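Local coordinates for CbsA (Xanthomonas oryzae pv. oryzae, PDB 5XYH), which hydrolyses cellulose as an exoglucanase (1,4-beta-cellobiosidase) of glycoside hydrolase family 6, probably releasing cellobiose from chain ends during attack on plant cell walls, at residues I194-M206 / Q264-L278. Residues are numbered along the deposited sequence; the frame is centred on the assembly and turned at random. Where two conformers were deposited one is given.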
loop_
_atom_site.group_PDB
_atom_site.type_symbol
_atom_site.label_atom_id
_atom_site.label_comp_id
_atom_site.label_asym_id
_atom_site.label_seq_id
_atom_site.Cartn_x
_atom_site.Cartn_y
_atom_site.Cartn_z
ATOM N N ILE A 194 6.038 -4.146 -3.237
ATOM C CA ILE A 194 6.734 -4.079 -4.521
ATOM C C ILE A 194 6.002 -3.127 -5.469
ATOM O O ILE A 194 5.811 -3.417 -6.657
ATOM C CB ILE A 194 6.943 -5.505 -5.095
ATOM C CG1 ILE A 194 7.965 -5.525 -6.244
ATOM C CG2 ILE A 194 5.623 -6.197 -5.472
ATOM C CD1 ILE A 194 8.479 -6.924 -6.531
ATOM N N GLY A 195 5.603 -1.962 -4.940
ATOM C CA GLY A 195 5.081 -0.889 -5.768
ATOM C C GLY A 195 3.755 -1.242 -6.428
ATOM O O GLY A 195 2.994 -2.081 -5.941
ATOM N N HIS A 196 3.479 -0.599 -7.573
ATOM C CA HIS A 196 2.148 -0.719 -8.167
ATOM C C HIS A 196 2.066 -0.397 -9.657
ATOM O O HIS A 196 1.132 -0.835 -10.333
ATOM C CB HIS A 196 1.191 0.228 -7.452
ATOM C CG HIS A 196 1.393 1.655 -7.847
ATOM N ND1 HIS A 196 0.663 2.260 -8.851
ATOM C CD2 HIS A 196 2.287 2.578 -7.421
ATOM C CE1 HIS A 196 1.075 3.508 -9.000
ATOM N NE2 HIS A 196 2.061 3.724 -8.149
ATOM N N SER A 197 2.983 0.429 -10.162
ATOM C CA SER A 197 2.785 1.039 -11.478
ATOM C C SER A 197 2.996 0.047 -12.613
ATOM O O SER A 197 2.442 0.220 -13.706
ATOM C CB SER A 197 3.746 2.201 -11.658
ATOM O OG SER A 197 5.066 1.699 -11.740
ATOM N N GLY A 198 3.814 -0.968 -12.388
ATOM C CA GLY A 198 4.296 -1.804 -13.461
ATOM C C GLY A 198 5.624 -1.372 -14.046
ATOM O O GLY A 198 6.183 -2.111 -14.856
ATOM N N TRP A 199 6.142 -0.189 -13.677
ATOM C CA TRP A 199 7.411 0.252 -14.252
ATOM C C TRP A 199 8.581 -0.606 -13.787
ATOM O O TRP A 199 9.605 -0.677 -14.487
ATOM C CB TRP A 199 7.680 1.719 -13.917
ATOM C CG TRP A 199 6.824 2.704 -14.686
ATOM C CD1 TRP A 199 5.937 3.596 -14.161
ATOM C CD2 TRP A 199 6.795 2.898 -16.110
ATOM N NE1 TRP A 199 5.353 4.333 -15.164
ATOM C CE2 TRP A 199 5.864 3.923 -16.371
ATOM C CE3 TRP A 199 7.470 2.304 -17.191
ATOM C CZ2 TRP A 199 5.585 4.371 -17.666
ATOM C CZ3 TRP A 199 7.185 2.750 -18.491
ATOM C CH2 TRP A 199 6.254 3.772 -18.710
ATOM N N LEU A 200 8.444 -1.267 -12.632
ATOM C CA LEU A 200 9.454 -2.221 -12.178
ATOM C C LEU A 200 9.632 -3.380 -13.149
ATOM O O LEU A 200 10.715 -3.974 -13.210
ATOM C CB LEU A 200 9.073 -2.776 -10.809
ATOM C CG LEU A 200 9.510 -2.001 -9.588
ATOM C CD1 LEU A 200 9.197 -2.865 -8.350
ATOM C CD2 LEU A 200 10.989 -1.703 -9.718
ATOM N N ALA A 201 8.581 -3.733 -13.888
ATOM C CA ALA A 201 8.614 -4.862 -14.808
ATOM C C ALA A 201 8.968 -4.460 -16.241
ATOM O O ALA A 201 9.050 -5.326 -17.123
ATOM C CB ALA A 201 7.257 -5.584 -14.782
ATOM N N TRP A 202 9.206 -3.180 -16.487
ATOM C CA TRP A 202 9.300 -2.654 -17.839
ATOM C C TRP A 202 10.733 -2.756 -18.356
ATOM O O TRP A 202 11.669 -2.251 -17.724
ATOM C CB TRP A 202 8.823 -1.206 -17.844
ATOM C CG TRP A 202 8.556 -0.612 -19.178
ATOM C CD1 TRP A 202 7.450 -0.801 -19.966
ATOM C CD2 TRP A 202 9.392 0.320 -19.876
ATOM N NE1 TRP A 202 7.560 -0.051 -21.117
ATOM C CE2 TRP A 202 8.743 0.643 -21.085
ATOM C CE3 TRP A 202 10.634 0.899 -19.601
ATOM C CZ2 TRP A 202 9.293 1.526 -22.014
ATOM C CZ3 TRP A 202 11.179 1.773 -20.530
ATOM C CH2 TRP A 202 10.505 2.081 -21.714
ATOM N N ARG A 203 10.885 -3.394 -19.517
ATOM C CA ARG A 203 12.147 -3.498 -20.246
ATOM C C ARG A 203 13.327 -3.837 -19.345
ATOM O O ARG A 203 13.348 -4.901 -18.718
ATOM C CB ARG A 203 12.413 -2.205 -21.011
ATOM C CG ARG A 203 11.340 -1.911 -22.048
ATOM C CD ARG A 203 11.781 -0.807 -22.981
ATOM N NE ARG A 203 12.844 -1.281 -23.854
ATOM C CZ ARG A 203 12.629 -1.789 -25.061
ATOM N NH1 ARG A 203 11.389 -1.865 -25.541
ATOM N NH2 ARG A 203 13.660 -2.210 -25.786
ATOM N N SER A 204 14.319 -2.950 -19.274
ATOM C CA SER A 204 15.543 -3.292 -18.561
ATOM C C SER A 204 15.409 -3.140 -17.052
ATOM O O SER A 204 16.408 -3.302 -16.336
ATOM C CB SER A 204 16.712 -2.443 -19.065
ATOM O OG SER A 204 16.538 -1.101 -18.689
ATOM N N ASN A 205 14.207 -2.828 -16.556
ATOM C CA ASN A 205 13.991 -2.720 -15.117
ATOM C C ASN A 205 13.703 -4.073 -14.481
ATOM O O ASN A 205 13.950 -4.250 -13.286
ATOM C CB ASN A 205 12.831 -1.762 -14.813
ATOM C CG ASN A 205 13.156 -0.316 -15.137
ATOM O OD1 ASN A 205 14.322 0.095 -15.113
ATOM N ND2 ASN A 205 12.118 0.475 -15.426
ATOM N N MET A 206 13.174 -5.027 -15.243
ATOM C CA MET A 206 12.692 -6.262 -14.631
ATOM C C MET A 206 13.839 -7.046 -13.988
ATOM O O MET A 206 13.761 -7.433 -12.816
ATOM C CB MET A 206 11.952 -7.100 -15.676
ATOM C CG MET A 206 11.487 -8.477 -15.191
ATOM S SD MET A 206 10.168 -8.375 -13.952
ATOM C CE MET A 206 8.740 -8.837 -14.937
ATOM N N GLN A 264 1.719 5.426 -21.679
ATOM C CA GLN A 264 3.089 5.783 -22.061
ATOM C C GLN A 264 3.954 4.553 -22.315
ATOM O O GLN A 264 5.075 4.458 -21.813
ATOM C CB GLN A 264 3.800 6.635 -21.009
ATOM C CG GLN A 264 3.106 7.746 -20.300
ATOM C CD GLN A 264 4.121 8.453 -19.405
ATOM O OE1 GLN A 264 4.162 8.233 -18.177
ATOM N NE2 GLN A 264 5.005 9.242 -20.031
ATOM N N TRP A 265 3.422 3.597 -23.061
ATOM C CA TRP A 265 4.135 2.395 -23.482
ATOM C C TRP A 265 4.275 1.368 -22.361
ATOM O O TRP A 265 5.091 0.441 -22.467
ATOM C CB TRP A 265 5.520 2.723 -24.059
ATOM C CG TRP A 265 5.507 3.563 -25.302
ATOM C CD1 TRP A 265 4.605 4.532 -25.646
ATOM C CD2 TRP A 265 6.471 3.522 -26.353
ATOM N NE1 TRP A 265 4.943 5.088 -26.860
ATOM C CE2 TRP A 265 6.084 4.478 -27.316
ATOM C CE3 TRP A 265 7.629 2.765 -26.575
ATOM C CZ2 TRP A 265 6.816 4.698 -28.487
ATOM C CZ3 TRP A 265 8.357 2.985 -27.745
ATOM C CH2 TRP A 265 7.941 3.943 -28.684
ATOM N N ASN A 266 3.495 1.490 -21.292
ATOM C CA ASN A 266 3.480 0.525 -20.199
ATOM C C ASN A 266 2.303 -0.424 -20.401
ATOM O O ASN A 266 1.146 -0.008 -20.302
ATOM C CB ASN A 266 3.375 1.266 -18.868
ATOM C CG ASN A 266 3.350 0.343 -17.665
ATOM O OD1 ASN A 266 3.311 -0.887 -17.786
ATOM N ND2 ASN A 266 3.334 0.949 -16.484
ATOM N N SER A 267 2.593 -1.708 -20.648
ATOM C CA SER A 267 1.538 -2.676 -20.931
ATOM C C SER A 267 0.838 -3.229 -19.691
ATOM O O SER A 267 -0.014 -4.112 -19.835
ATOM C CB SER A 267 2.099 -3.851 -21.740
ATOM O OG SER A 267 2.543 -3.391 -22.995
ATOM N N VAL A 268 1.169 -2.760 -18.494
ATOM C CA VAL A 268 0.538 -3.237 -17.267
ATOM C C VAL A 268 -0.472 -2.183 -16.830
ATOM O O VAL A 268 -0.091 -1.119 -16.331
ATOM C CB VAL A 268 1.579 -3.531 -16.177
ATOM C CG1 VAL A 268 0.901 -4.036 -14.921
ATOM C CG2 VAL A 268 2.574 -4.594 -16.681
ATOM N N PHE A 269 -1.760 -2.491 -17.016
ATOM C CA PHE A 269 -2.869 -1.566 -16.830
ATOM C C PHE A 269 -3.533 -1.689 -15.472
ATOM O O PHE A 269 -4.221 -0.749 -15.049
ATOM C CB PHE A 269 -3.962 -1.804 -17.885
ATOM C CG PHE A 269 -3.556 -1.472 -19.297
ATOM C CD1 PHE A 269 -2.300 -0.959 -19.584
ATOM C CD2 PHE A 269 -4.452 -1.679 -20.341
ATOM C CE1 PHE A 269 -1.943 -0.667 -20.892
ATOM C CE2 PHE A 269 -4.111 -1.387 -21.644
ATOM C CZ PHE A 269 -2.852 -0.877 -21.925
ATOM N N ASP A 270 -3.377 -2.827 -14.795
ATOM C CA ASP A 270 -4.087 -3.063 -13.546
ATOM C C ASP A 270 -3.239 -3.944 -12.628
ATOM O O ASP A 270 -2.195 -4.490 -13.024
ATOM C CB ASP A 270 -5.481 -3.667 -13.799
ATOM C CG ASP A 270 -5.443 -4.965 -14.622
ATOM O OD1 ASP A 270 -4.635 -5.867 -14.318
ATOM O OD2 ASP A 270 -6.251 -5.090 -15.564
ATOM N N GLU A 271 -3.700 -4.071 -11.379
ATOM C CA GLU A 271 -2.923 -4.779 -10.367
ATOM C C GLU A 271 -2.979 -6.291 -10.544
ATOM O O GLU A 271 -2.034 -6.988 -10.154
ATOM C CB GLU A 271 -3.400 -4.379 -8.969
ATOM C CG GLU A 271 -3.099 -2.888 -8.675
ATOM C CD GLU A 271 -1.627 -2.564 -8.846
ATOM O OE1 GLU A 271 -0.812 -3.022 -8.008
ATOM O OE2 GLU A 271 -1.276 -1.845 -9.808
ATOM N N SER A 272 -4.065 -6.819 -11.111
ATOM C CA SER A 272 -4.122 -8.255 -11.372
ATOM C C SER A 272 -3.056 -8.661 -12.380
ATOM O O SER A 272 -2.309 -9.619 -12.157
ATOM C CB SER A 272 -5.511 -8.650 -11.861
ATOM O OG SER A 272 -6.452 -8.554 -10.807
ATOM N N THR A 273 -2.964 -7.933 -13.496
ATOM C CA THR A 273 -1.909 -8.207 -14.467
ATOM C C THR A 273 -0.522 -8.032 -13.839
ATOM O O THR A 273 0.372 -8.868 -14.044
ATOM C CB THR A 273 -2.077 -7.290 -15.689
ATOM O OG1 THR A 273 -3.433 -7.362 -16.164
ATOM C CG2 THR A 273 -1.119 -7.676 -16.814
ATOM N N TYR A 274 -0.342 -6.976 -13.036
ATOM C CA TYR A 274 0.953 -6.704 -12.409
ATOM C C TYR A 274 1.393 -7.861 -11.507
ATOM O O TYR A 274 2.545 -8.317 -11.578
ATOM C CB TYR A 274 0.877 -5.392 -11.622
ATOM C CG TYR A 274 2.193 -4.921 -11.022
ATOM C CD1 TYR A 274 3.369 -4.954 -11.762
ATOM C CD2 TYR A 274 2.257 -4.436 -9.711
ATOM C CE1 TYR A 274 4.580 -4.533 -11.215
ATOM C CE2 TYR A 274 3.461 -3.993 -9.156
ATOM C CZ TYR A 274 4.618 -4.048 -9.915
ATOM O OH TYR A 274 5.804 -3.629 -9.385
ATOM N N ALA A 275 0.495 -8.336 -10.638
ATOM C CA ALA A 275 0.861 -9.405 -9.707
ATOM C C ALA A 275 1.255 -10.683 -10.446
ATOM O O ALA A 275 2.177 -11.393 -10.027
ATOM C CB ALA A 275 -0.295 -9.686 -8.745
ATOM N N GLU A 276 0.570 -10.989 -11.551
ATOM C CA GLU A 276 0.879 -12.206 -12.301
ATOM C C GLU A 276 2.214 -12.090 -13.025
ATOM O O GLU A 276 3.003 -13.045 -13.051
ATOM C CB GLU A 276 -0.240 -12.508 -13.293
ATOM C CG GLU A 276 -0.030 -13.771 -14.140
ATOM C CD GLU A 276 0.010 -15.085 -13.325
ATOM O OE1 GLU A 276 -0.421 -15.114 -12.135
ATOM O OE2 GLU A 276 0.453 -16.112 -13.906
ATOM N N VAL A 277 2.480 -10.935 -13.624
ATOM C CA VAL A 277 3.772 -10.708 -14.259
ATOM C C VAL A 277 4.903 -10.899 -13.254
ATOM O O VAL A 277 5.911 -11.562 -13.541
ATOM C CB VAL A 277 3.785 -9.308 -14.899
ATOM C CG1 VAL A 277 5.187 -8.794 -15.070
ATOM C CG2 VAL A 277 3.040 -9.344 -16.234
ATOM N N LEU A 278 4.745 -10.345 -12.048
ATOM C CA LEU A 278 5.781 -10.485 -11.030
ATOM C C LEU A 278 5.908 -11.930 -10.565
ATOM O O LEU A 278 7.021 -12.448 -10.444
ATOM C CB LEU A 278 5.478 -9.566 -9.847
ATOM C CG LEU A 278 5.731 -8.079 -10.130
ATOM C CD1 LEU A 278 5.366 -7.231 -8.925
ATOM C CD2 LEU A 278 7.186 -7.860 -10.514
HETATM O O HOH W 1 6.167 -1.085 -10.796
HETATM O O HOH W 2 5.689 -2.741 -17.366
#
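Y274 stands upright from helix 271-284 into the curl of loop 194-206, its CG anti to the backbone N (chi1 -175°), and the loop wraps round its ring. G198 N lies over one face, toward the rim, and G198 CA comes to 3.5 Å from Y274 CE1; the methyl CD1 of L278, from the same helix, lies against the opposite face, also toward the rim. I194 O and G195 O lie at the ring edge. The phenol OH donates to I194 O at 2.7 Å, nearly in line with that carbonyl, and accepts from a water that also takes the N-H of L200, so two bonds grip the hydroxyl. L278 CD1 also meets I194 CG2 tip to tip at 3.6 Å. One turn before Y274, the bent E271 side chain brings OE2 to 2.7 Å from H196 O, while its OE1 is bonded to T232 OG1.

Beyond V268, which backs onto the side-chain-less G198, N266 points its amide into the loop. ND2 donates to S197 O (3.0 Å) from above the carbonyl plane, and OD1 closes an Asx turn with V268 N while taking a water shared with G198 O; together these bonds fix the amide's rotation. CB of N266 sits over the six-membered ring of W199, a CH-pi contact 4.0 Å from the centroid, with the amide turned 44° from the indole. Q264 O meets the edge of that indole. W202, packed face-on against the rim of W199, sends NE1 to W265 O (2.9 Å).

Loop 194-206 follows strand 188-193 and leads to helix 206-218; its tie to the start of helix 271-284 is a connection between beta-alpha loops at the C-terminal ends of parallel strands, the end where the substrate cleft lies in the distorted beta/alpha barrel of family 6 cellobiohydrolases.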